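Local coordinates for protein major centromere autoantigen B (Homo sapiens, PDB 1HLV) that binds the CENP-B box of centromeric DNA through an N-terminal region built of helix-turn-helix domains and kinks the DNA it binds, at residues C[76-85]-C[100-111]. Sequence-based numbering, arbitrary orientation.
Sequences KLEGLLIAWF and LKEKALRIAEEL
Leu77 and Leu81, one helical turn apart on helix 75-88, pack as knobs into holes of helix 97-111 within the second helix-turn-helix domain, which belongs to the Tc5 transposase DNA-binding family. The local axes cross at 131°, nearer antiparallel than parallel, and approach to 9.8 Å; no hydrogen bond crosses between the segments, and the join is made largely by apolar side chains, with Lys103 as the main polar exception. Leu77 enters a hole formed by Ala104, Ile107, Ala108 and Leu111. A chi1 of 176° swings Leu77 CG away from the backbone N and brings Leu77 CD1 to 3.7 Å from Ala108 CB and also against the backbone O of Ala104. Leu81 fills the next hole, among Leu100, Lys103, Ala104 and Ile107: Leu81 CD2 lies 4.0 Å from Ala104 CB, while CD1 rests against Lys103 CG as the two side chains pass in opposite directions. Toward the more exposed margin, Leu80 and Leu111 meet tip to tip, CD1 to CD1 at 3.9 Å, and Ile107 CG2 touches both Leu77 and Leu80. Helix 120-129 adds to this core, Phe126 touching Leu81 and Leu123 touching Leu100. Leu100 CD1 reaches the edge of the Trp84 indole, near its plane at CZ3, and comes within 3.5 Å of Phe85 CD2. A bend at chi2 (62°) lays the Lys103 methylenes over one face of the indole, Lys103 CG 3.5 Å above the Trp84 plane and CE in CH-pi contact with the five-membered ring. Lys103 NZ makes an off-centre cation-pi interaction, 4.4 Å from the centroid of the Trp84 five-membered ring.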
loop_
_atom_site.group_PDB
_atom_site.type_symbol
_atom_site.label_atom_id
_atom_site.label_comp_id
_atom_site.label_asym_id
_atom_site.label_seq_id
_atom_site.Cartn_x
_atom_site.Cartn_y
_atom_site.Cartn_z
ATOM N N LYS C 76 -7.534 7.731 -8.754
ATOM C CA LYS C 76 -8.731 8.472 -8.379
ATOM C C LYS C 76 -9.948 7.567 -8.532
ATOM O O LYS C 76 -10.817 7.536 -7.663
ATOM C CB LYS C 76 -8.876 9.726 -9.240
ATOM C CG LYS C 76 -9.986 10.662 -8.805
ATOM C CD LYS C 76 -10.025 11.884 -9.712
ATOM C CE LYS C 76 -11.199 12.815 -9.388
ATOM N NZ LYS C 76 -11.012 13.629 -8.153
ATOM N N LEU C 77 -9.988 6.821 -9.636
ATOM C CA LEU C 77 -11.088 5.899 -9.915
ATOM C C LEU C 77 -11.140 4.819 -8.835
ATOM O O LEU C 77 -12.213 4.489 -8.318
ATOM C CB LEU C 77 -10.902 5.268 -11.302
ATOM C CG LEU C 77 -11.889 4.186 -11.764
ATOM C CD1 LEU C 77 -11.833 4.007 -13.280
ATOM C CD2 LEU C 77 -11.556 2.880 -11.066
ATOM N N GLU C 78 -9.977 4.273 -8.489
ATOM C CA GLU C 78 -9.907 3.242 -7.460
ATOM C C GLU C 78 -10.460 3.707 -6.115
ATOM O O GLU C 78 -11.020 2.912 -5.351
ATOM C CB GLU C 78 -8.464 2.774 -7.294
ATOM C CG GLU C 78 -8.031 1.850 -8.410
ATOM C CD GLU C 78 -6.553 1.539 -8.378
ATOM O OE1 GLU C 78 -5.991 1.405 -7.262
ATOM O OE2 GLU C 78 -5.965 1.418 -9.474
ATOM N N GLY C 79 -10.308 4.995 -5.828
ATOM C CA GLY C 79 -10.806 5.521 -4.574
ATOM C C GLY C 79 -12.311 5.420 -4.554
ATOM O O GLY C 79 -12.897 4.885 -3.611
ATOM N N LEU C 80 -12.938 5.926 -5.610
ATOM C CA LEU C 80 -14.391 5.889 -5.726
ATOM C C LEU C 80 -14.939 4.456 -5.734
ATOM O O LEU C 80 -15.927 4.160 -5.061
ATOM C CB LEU C 80 -14.812 6.643 -6.988
ATOM C CG LEU C 80 -14.408 8.123 -6.865
ATOM C CD1 LEU C 80 -14.496 8.844 -8.209
ATOM C CD2 LEU C 80 -15.292 8.776 -5.800
ATOM N N LEU C 81 -14.279 3.575 -6.482
ATOM C CA LEU C 81 -14.680 2.176 -6.587
ATOM C C LEU C 81 -14.671 1.498 -5.215
ATOM O O LEU C 81 -15.612 0.788 -4.846
ATOM C CB LEU C 81 -13.729 1.440 -7.538
ATOM C CG LEU C 81 -14.107 0.033 -8.004
ATOM C CD1 LEU C 81 -15.470 0.061 -8.689
ATOM C CD2 LEU C 81 -13.047 -0.482 -8.960
ATOM N N ILE C 82 -13.602 1.715 -4.458
ATOM C CA ILE C 82 -13.486 1.123 -3.129
ATOM C C ILE C 82 -14.627 1.594 -2.240
ATOM O O ILE C 82 -15.338 0.779 -1.651
ATOM C CB ILE C 82 -12.134 1.489 -2.467
ATOM C CG1 ILE C 82 -11.015 0.670 -3.111
ATOM C CG2 ILE C 82 -12.188 1.244 -0.970
ATOM C CD1 ILE C 82 -9.633 1.040 -2.648
ATOM N N ALA C 83 -14.803 2.908 -2.147
ATOM C CA ALA C 83 -15.863 3.465 -1.324
ATOM C C ALA C 83 -17.181 2.801 -1.685
ATOM O O ALA C 83 -17.979 2.452 -0.809
ATOM C CB ALA C 83 -15.963 4.960 -1.544
ATOM N N TRP C 84 -17.390 2.623 -2.985
ATOM C CA TRP C 84 -18.608 2.017 -3.504
ATOM C C TRP C 84 -18.866 0.578 -3.042
ATOM O O TRP C 84 -19.886 0.309 -2.407
ATOM C CB TRP C 84 -18.592 2.065 -5.032
ATOM C CG TRP C 84 -19.648 1.212 -5.670
ATOM C CD1 TRP C 84 -20.982 1.501 -5.794
ATOM C CD2 TRP C 84 -19.461 -0.085 -6.252
ATOM N NE1 TRP C 84 -21.633 0.463 -6.417
ATOM C CE2 TRP C 84 -20.727 -0.524 -6.709
ATOM C CE3 TRP C 84 -18.347 -0.921 -6.432
ATOM C CZ2 TRP C 84 -20.909 -1.764 -7.336
ATOM C CZ3 TRP C 84 -18.526 -2.149 -7.054
ATOM C CH2 TRP C 84 -19.802 -2.561 -7.500
ATOM N N PHE C 85 -17.960 -0.348 -3.356
ATOM C CA PHE C 85 -18.174 -1.733 -2.958
ATOM C C PHE C 85 -17.990 -1.953 -1.466
ATOM O O PHE C 85 -18.503 -2.923 -0.907
ATOM C CB PHE C 85 -17.275 -2.698 -3.762
ATOM C CG PHE C 85 -15.805 -2.662 -3.400
ATOM C CD1 PHE C 85 -15.368 -2.957 -2.111
ATOM C CD2 PHE C 85 -14.851 -2.411 -4.380
ATOM C CE1 PHE C 85 -14.007 -3.005 -1.807
ATOM C CE2 PHE C 85 -13.492 -2.457 -4.088
ATOM C CZ PHE C 85 -13.068 -2.754 -2.800
ATOM N N LEU C 100 -18.216 -5.374 -10.461
ATOM C CA LEU C 100 -17.084 -4.518 -10.153
ATOM C C LEU C 100 -16.516 -3.900 -11.424
ATOM O O LEU C 100 -16.283 -2.693 -11.480
ATOM C CB LEU C 100 -15.989 -5.323 -9.458
ATOM C CG LEU C 100 -14.817 -4.519 -8.904
ATOM C CD1 LEU C 100 -15.160 -4.051 -7.509
ATOM C CD2 LEU C 100 -13.577 -5.380 -8.859
ATOM N N LYS C 101 -16.295 -4.719 -12.446
ATOM C CA LYS C 101 -15.731 -4.216 -13.696
ATOM C C LYS C 101 -16.668 -3.268 -14.421
ATOM O O LYS C 101 -16.235 -2.366 -15.138
ATOM C CB LYS C 101 -15.380 -5.375 -14.623
ATOM C CG LYS C 101 -14.859 -4.926 -15.965
ATOM C CD LYS C 101 -14.386 -6.099 -16.781
ATOM C CE LYS C 101 -13.839 -5.643 -18.119
ATOM N NZ LYS C 101 -13.335 -6.793 -18.919
ATOM N N GLU C 102 -17.961 -3.485 -14.230
ATOM C CA GLU C 102 -18.989 -2.669 -14.856
ATOM C C GLU C 102 -18.994 -1.284 -14.210
ATOM O O GLU C 102 -19.035 -0.250 -14.890
ATOM C CB GLU C 102 -20.330 -3.361 -14.657
ATOM C CG GLU C 102 -21.514 -2.725 -15.325
ATOM C CD GLU C 102 -22.766 -3.543 -15.080
ATOM O OE1 GLU C 102 -22.792 -4.721 -15.509
ATOM O OE2 GLU C 102 -23.715 -3.021 -14.450
ATOM N N LYS C 103 -18.940 -1.283 -12.885
ATOM C CA LYS C 103 -18.930 -0.056 -12.113
ATOM C C LYS C 103 -17.682 0.776 -12.403
ATOM O O LYS C 103 -17.755 1.995 -12.471
ATOM C CB LYS C 103 -19.003 -0.388 -10.622
ATOM C CG LYS C 103 -19.029 0.824 -9.716
ATOM C CD LYS C 103 -20.260 1.681 -9.960
ATOM C CE LYS C 103 -20.372 2.779 -8.918
ATOM N NZ LYS C 103 -21.575 3.634 -9.129
ATOM N N ALA C 104 -16.543 0.116 -12.581
ATOM C CA ALA C 104 -15.294 0.818 -12.854
ATOM C C ALA C 104 -15.335 1.536 -14.198
ATOM O O ALA C 104 -14.826 2.654 -14.335
ATOM C CB ALA C 104 -14.129 -0.149 -12.820
ATOM N N LEU C 105 -15.934 0.894 -15.195
ATOM C CA LEU C 105 -16.030 1.505 -16.514
ATOM C C LEU C 105 -16.954 2.725 -16.487
ATOM O O LEU C 105 -16.747 3.676 -17.243
ATOM C CB LEU C 105 -16.513 0.475 -17.538
ATOM C CG LEU C 105 -15.478 -0.597 -17.918
ATOM C CD1 LEU C 105 -16.108 -1.612 -18.863
ATOM C CD2 LEU C 105 -14.265 0.058 -18.583
ATOM N N ARG C 106 -17.957 2.702 -15.611
ATOM C CA ARG C 106 -18.888 3.823 -15.492
ATOM C C ARG C 106 -18.236 5.004 -14.785
ATOM O O ARG C 106 -18.452 6.152 -15.161
ATOM C CB ARG C 106 -20.136 3.419 -14.709
ATOM C CG ARG C 106 -21.105 2.532 -15.451
ATOM C CD ARG C 106 -22.110 1.985 -14.458
ATOM N NE ARG C 106 -23.079 1.069 -15.051
ATOM C CZ ARG C 106 -23.866 0.269 -14.336
ATOM N NH1 ARG C 106 -23.783 0.277 -13.009
ATOM N NH2 ARG C 106 -24.741 -0.529 -14.940
ATOM N N ILE C 107 -17.462 4.717 -13.742
ATOM C CA ILE C 107 -16.768 5.753 -13.000
ATOM C C ILE C 107 -15.759 6.406 -13.948
ATOM O O ILE C 107 -15.583 7.623 -13.941
ATOM C CB ILE C 107 -16.041 5.158 -11.776
ATOM C CG1 ILE C 107 -17.069 4.572 -10.805
ATOM C CG2 ILE C 107 -15.214 6.225 -11.068
ATOM C CD1 ILE C 107 -16.457 3.927 -9.556
ATOM N N ALA C 108 -15.116 5.597 -14.785
ATOM C CA ALA C 108 -14.139 6.125 -15.726
ATOM C C ALA C 108 -14.784 7.099 -16.708
ATOM O O ALA C 108 -14.159 8.082 -17.107
ATOM C CB ALA C 108 -13.458 4.990 -16.487
ATOM N N GLU C 109 -16.024 6.820 -17.099
ATOM C CA GLU C 109 -16.745 7.685 -18.026
ATOM C C GLU C 109 -16.997 9.018 -17.348
ATOM O O GLU C 109 -16.822 10.080 -17.951
ATOM C CB GLU C 109 -18.099 7.083 -18.412
ATOM C CG GLU C 109 -18.065 6.018 -19.486
ATOM C CD GLU C 109 -19.464 5.507 -19.840
ATOM O OE1 GLU C 109 -20.309 6.328 -20.278
ATOM O OE2 GLU C 109 -19.711 4.286 -19.676
ATOM N N GLU C 110 -17.421 8.949 -16.091
ATOM C CA GLU C 110 -17.714 10.146 -15.314
ATOM C C GLU C 110 -16.487 11.007 -15.086
ATOM O O GLU C 110 -16.571 12.232 -15.133
ATOM C CB GLU C 110 -18.330 9.763 -13.976
ATOM C CG GLU C 110 -19.690 9.140 -14.126
ATOM C CD GLU C 110 -20.690 9.731 -13.168
ATOM O OE1 GLU C 110 -20.663 9.339 -11.979
ATOM O OE2 GLU C 110 -21.487 10.597 -13.606
ATOM N N LEU C 111 -15.348 10.364 -14.848
ATOM C CA LEU C 111 -14.097 11.077 -14.621
ATOM C C LEU C 111 -13.479 11.569 -15.926
ATOM O O LEU C 111 -12.573 12.407 -15.922
ATOM C CB LEU C 111 -13.107 10.171 -13.882
ATOM C CG LEU C 111 -13.060 10.284 -12.353
ATOM C CD1 LEU C 111 -14.446 10.496 -11.779
ATOM C CD2 LEU C 111 -12.424 9.031 -11.775
#